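Long-range contacts in periplasmic sugar-binding protein (Chloroflexus aurantiacus, PDB 4RXU), which binds D-glucose between its two lobes and probably serves as the periplasmic sugar receptor of an ABC-type transporter: residues Ser283-Ile288 with Asp362-Pro367; Asp96-Ala101 with Ile121-Ala126. One frame throughout, in Å; residues are numbered along the deposited sequence. Where two conformers were deposited one is given.

Contact 1: Ser283-Ile288 with Asp362-Pro367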
# COMPACT_ATOMS: atom_id res chain seq x y z
N SER A 283 -11.72 -7.96 4.50
CA SER A 283 -10.65 -8.38 5.42
C SER A 283 -10.98 -8.09 6.87
O SER A 283 -10.54 -8.82 7.76
CB SER A 283 -9.29 -7.75 5.08
OG SER A 283 -8.69 -8.43 4.00
N VAL A 284 -11.71 -7.01 7.13
CA VAL A 284 -12.19 -6.77 8.50
C VAL A 284 -13.02 -7.98 8.93
O VAL A 284 -12.87 -8.49 10.05
CB VAL A 284 -13.00 -5.47 8.61
CG1 VAL A 284 -13.57 -5.29 10.02
CG2 VAL A 284 -12.10 -4.29 8.28
N GLN A 285 -13.87 -8.47 8.02
CA GLN A 285 -14.68 -9.64 8.35
C GLN A 285 -13.80 -10.87 8.57
O GLN A 285 -14.02 -11.63 9.49
CB GLN A 285 -15.73 -9.90 7.29
CG GLN A 285 -16.83 -10.84 7.78
CD GLN A 285 -17.58 -10.33 9.00
OE1 GLN A 285 -18.20 -9.28 8.95
NE2 GLN A 285 -17.48 -11.06 10.13
N TYR A 286 -12.82 -11.10 7.70
CA TYR A 286 -11.86 -12.20 7.96
C TYR A 286 -11.21 -12.07 9.33
O TYR A 286 -11.01 -13.07 10.00
CB TYR A 286 -10.76 -12.29 6.92
CG TYR A 286 -11.03 -13.18 5.72
CD1 TYR A 286 -12.30 -13.31 5.15
CD2 TYR A 286 -9.98 -13.87 5.09
CE1 TYR A 286 -12.52 -14.12 4.05
CE2 TYR A 286 -10.18 -14.67 3.98
CZ TYR A 286 -11.45 -14.81 3.47
OH TYR A 286 -11.64 -15.60 2.38
N ILE A 287 -10.84 -10.85 9.72
CA ILE A 287 -10.20 -10.65 11.03
C ILE A 287 -11.17 -11.02 12.14
O ILE A 287 -10.82 -11.78 13.05
CB ILE A 287 -9.68 -9.22 11.20
CG1 ILE A 287 -8.49 -9.00 10.26
CG2 ILE A 287 -9.28 -8.96 12.64
CD1 ILE A 287 -8.07 -7.56 10.10
N ILE A 288 -12.40 -10.56 12.03
CA ILE A 288 -13.44 -10.92 13.02
C ILE A 288 -13.57 -12.44 13.12
O ILE A 288 -13.61 -13.00 14.24
CB ILE A 288 -14.80 -10.29 12.65
CG1 ILE A 288 -14.74 -8.77 12.80
CG2 ILE A 288 -15.89 -10.90 13.52
CD1 ILE A 288 -15.89 -8.03 12.19
N ASP A 362 -21.79 -2.70 8.99
CA ASP A 362 -21.11 -3.28 7.83
C ASP A 362 -20.64 -4.71 8.07
O ASP A 362 -20.27 -5.40 7.12
CB ASP A 362 -19.83 -2.51 7.50
CG ASP A 362 -20.08 -1.08 7.03
OD1 ASP A 362 -21.25 -0.65 6.85
OD2 ASP A 362 -19.04 -0.38 6.85
N PHE A 363 -20.57 -5.10 9.34
CA PHE A 363 -19.95 -6.36 9.74
C PHE A 363 -20.85 -7.23 10.56
O PHE A 363 -21.78 -6.75 11.22
CB PHE A 363 -18.68 -6.07 10.53
CG PHE A 363 -17.73 -5.15 9.79
CD1 PHE A 363 -17.13 -5.59 8.63
CD2 PHE A 363 -17.56 -3.84 10.16
CE1 PHE A 363 -16.31 -4.74 7.89
CE2 PHE A 363 -16.76 -2.98 9.43
CZ PHE A 363 -16.13 -3.43 8.29
N THR A 364 -20.54 -8.51 10.54
CA THR A 364 -21.20 -9.47 11.41
C THR A 364 -20.28 -9.80 12.57
O THR A 364 -19.05 -10.04 12.44
CB THR A 364 -21.67 -10.73 10.66
OG1 THR A 364 -20.54 -11.42 10.15
CG2 THR A 364 -22.56 -10.33 9.49
N ASN A 365 -20.87 -9.77 13.76
CA ASN A 365 -20.19 -10.23 14.96
C ASN A 365 -18.92 -9.47 15.36
O ASN A 365 -17.96 -10.02 15.87
CB ASN A 365 -19.91 -11.71 14.93
CG ASN A 365 -19.61 -12.23 16.29
OD1 ASN A 365 -20.23 -11.80 17.28
ND2 ASN A 365 -18.64 -13.10 16.39
N LEU A 366 -18.98 -8.18 15.16
CA LEU A 366 -17.90 -7.30 15.55
C LEU A 366 -17.76 -7.34 17.07
O LEU A 366 -18.72 -7.07 17.78
CB LEU A 366 -18.27 -5.92 15.07
CG LEU A 366 -17.31 -4.79 15.36
CD1 LEU A 366 -16.00 -5.03 14.65
CD2 LEU A 366 -18.01 -3.56 14.83
N PRO A 367 -16.57 -7.68 17.59
CA PRO A 367 -16.39 -7.76 19.03
C PRO A 367 -16.49 -6.40 19.70
O PRO A 367 -16.94 -6.37 20.85
CB PRO A 367 -14.99 -8.36 19.19
CG PRO A 367 -14.27 -7.96 17.94
CD PRO A 367 -15.32 -7.94 16.85
OXT PRO A 367 -16.19 -5.36 19.12
O HOH W 1 -19.00 -8.02 6.63
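Phe363 enters the contact ring first, laid against Val284 on helix 281-288. The methyl CG1 of Val284 sits over one face of the Phe363 ring, 3.6 Å from its centroid, in a CH-pi contact, while CB of the preceding Asp362 lies over the centre of the opposite face. With CG1 anti to the backbone N (chi1 176°), Val284 presents that methyl to the ring. Gln285 OE1 reaches the ring edge in its plane, and a water donates to this oxygen and to the carbonyl O of Asp362.

Thr364 is gripped through its backbone. Thr364 N donates almost straight to Gln285 OE1 (2.9 Å, 168°), and Thr364 O accepts a hydrogen bond from Gln285 NE2 (3.0 Å), lying in the plane of the amide. The side-chain amide thus pairs with both polar backbone atoms of one extended residue, which fixes its rotation; NE2 also bonds to Asp289. In this periplasmic binding protein fold, the C-terminal tail is thereby fastened to a helix of the lobe containing the sheet 155-159, 189-191, 246-249 and 269-274.

At Asn365 the backbone O comes 3.3 Å from Ile288 CG2. Leu366 then meets Ile288 CD1 through its own CD1 at 3.9 Å, and Arg349 bonds to its carbonyl. Pro367 closes the chain with CD 4.2 Å from Ile288 CG1, its terminal OXT in a salt bridge with Arg349.

Contact 2: Asp96-Ala101 with Ile121-Ala126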
# COMPACT_ATOMS: atom_id res chain seq x y z
N ASP A 96 2.58 3.53 -12.50
CA ASP A 96 3.98 3.15 -12.53
C ASP A 96 4.78 4.39 -12.18
O ASP A 96 4.75 5.36 -12.90
CB ASP A 96 4.36 2.59 -13.90
CG ASP A 96 5.82 2.18 -13.98
OD1 ASP A 96 6.73 2.91 -13.50
OD2 ASP A 96 6.07 1.12 -14.56
N GLY A 97 5.47 4.36 -11.05
CA GLY A 97 6.02 5.60 -10.50
C GLY A 97 7.06 6.25 -11.40
O GLY A 97 7.03 7.43 -11.64
N THR A 98 7.97 5.43 -11.92
CA THR A 98 9.00 5.94 -12.80
C THR A 98 8.42 6.38 -14.12
O THR A 98 8.78 7.46 -14.64
CB THR A 98 10.11 4.92 -13.01
OG1 THR A 98 10.77 4.72 -11.76
CG2 THR A 98 11.14 5.43 -14.02
N ALA A 99 7.52 5.57 -14.67
CA ALA A 99 6.91 5.90 -15.96
C ALA A 99 6.13 7.19 -15.95
O ALA A 99 5.98 7.83 -16.97
CB ALA A 99 5.99 4.81 -16.44
N ALA A 100 5.62 7.57 -14.77
CA ALA A 100 4.82 8.80 -14.61
C ALA A 100 5.65 10.08 -14.67
O ALA A 100 5.10 11.20 -14.62
CB ALA A 100 4.07 8.73 -13.28
N ALA A 101 6.98 9.95 -14.76
CA ALA A 101 7.81 11.14 -14.83
C ALA A 101 7.40 12.13 -15.93
O ALA A 101 7.29 13.35 -15.69
CB ALA A 101 9.29 10.77 -14.93
N ILE A 121 5.76 9.43 -7.62
CA ILE A 121 6.33 9.57 -8.96
C ILE A 121 7.83 9.70 -8.83
O ILE A 121 8.32 10.50 -8.04
CB ILE A 121 5.76 10.80 -9.69
CG1 ILE A 121 4.27 10.57 -9.94
CG2 ILE A 121 6.50 11.01 -11.01
CD1 ILE A 121 3.54 11.70 -10.62
N ARG A 122 8.56 8.92 -9.63
CA ARG A 122 10.00 8.82 -9.54
C ARG A 122 10.75 9.40 -10.71
O ARG A 122 10.19 9.59 -11.78
CB ARG A 122 10.40 7.36 -9.35
CG ARG A 122 9.94 6.80 -8.01
CD ARG A 122 10.43 5.38 -7.82
NE ARG A 122 11.85 5.35 -7.42
CZ ARG A 122 12.87 4.95 -8.16
NH1 ARG A 122 12.72 4.54 -9.41
NH2 ARG A 122 14.08 4.99 -7.61
N GLU A 123 12.03 9.68 -10.46
CA GLU A 123 13.03 9.99 -11.50
C GLU A 123 12.73 11.29 -12.23
O GLU A 123 12.95 11.45 -13.44
CB GLU A 123 13.17 8.83 -12.48
CG GLU A 123 13.64 7.51 -11.87
CD GLU A 123 14.93 7.59 -11.05
OE1 GLU A 123 15.68 8.57 -11.14
OE2 GLU A 123 15.20 6.62 -10.31
N THR A 124 12.24 12.24 -11.46
CA THR A 124 12.03 13.61 -11.93
C THR A 124 11.97 14.59 -10.78
O THR A 124 11.55 14.26 -9.67
CB THR A 124 10.75 13.81 -12.78
OG1 THR A 124 10.64 15.19 -13.16
CG2 THR A 124 9.49 13.40 -12.06
N ASP A 125 12.35 15.81 -11.07
CA ASP A 125 12.18 16.83 -10.02
C ASP A 125 10.83 17.58 -10.14
O ASP A 125 10.55 18.45 -9.32
CB ASP A 125 13.39 17.75 -9.87
CG ASP A 125 13.72 18.48 -11.12
OD1 ASP A 125 12.99 18.32 -12.12
OD2 ASP A 125 14.73 19.21 -11.10
N ALA A 126 9.99 17.15 -11.09
CA ALA A 126 8.67 17.70 -11.31
C ALA A 126 7.63 17.16 -10.35
O ALA A 126 6.50 16.95 -10.74
CB ALA A 126 8.22 17.44 -12.76
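Arg122 and Thr98 join two loops that leave the C-terminal ends of neighbouring parallel strands, 89-92 and 113-117, in one of the two alpha/beta lobes of a periplasmic binding protein fold. At the backbone, Arg122 N donates to Gly97 O (2.9 Å), approaching from above the carbonyl plane. The arginine side chain then runs past the threonine: Arg122 CB lies 3.6 Å from Thr98 OG1, CG adds no close contact, and CD is 4.0 Å from Thr98 OG1. A bend at chi3 (79°) folds the chain back, bringing Arg122 NH1 to Thr98 OG1 with a hydrogen bond of 3.1 Å, bent to 142°, and OG1 near the guanidinium plane. NH2 turns to Glu123 OE2 in a salt bridge, while Glu123 OE1 pairs with Lys330. A valine in place of Thr98 would probably leave Arg122 NH1 without this acceptor and the guanidinium freer to turn.

Beside these polar bonds, Ala100 CB packs on Ile121 CG1, and the turn from Thr98 to Ala101 leads into helix 101-109. Thr124 OG1 accepts from Ala126 N in an ST turn and bonds to Glu105, while the Thr124 methyl CG2 rests 3.9 Å from Ala101 CB.

From the N terminus the chain first reaches contact 2. There residues 96-101 and 121-126 close a short loop that takes in helix 101-109 and strand 113-117, tying together two loops of one lobe. The chain then builds the other lobe before contact 1 opens at helix 281-288. Its loop is far longer, passing through strand 295-298, helix 300-315 and strand 332-343, which joins the first lobe's sheet, before residues 362-367 return to the second lobe at the C terminus. The contacts follow one another in series, neither nested nor crossing. Their centres lie 38 Å apart, on opposite sides of the chain's centre, and they do not touch.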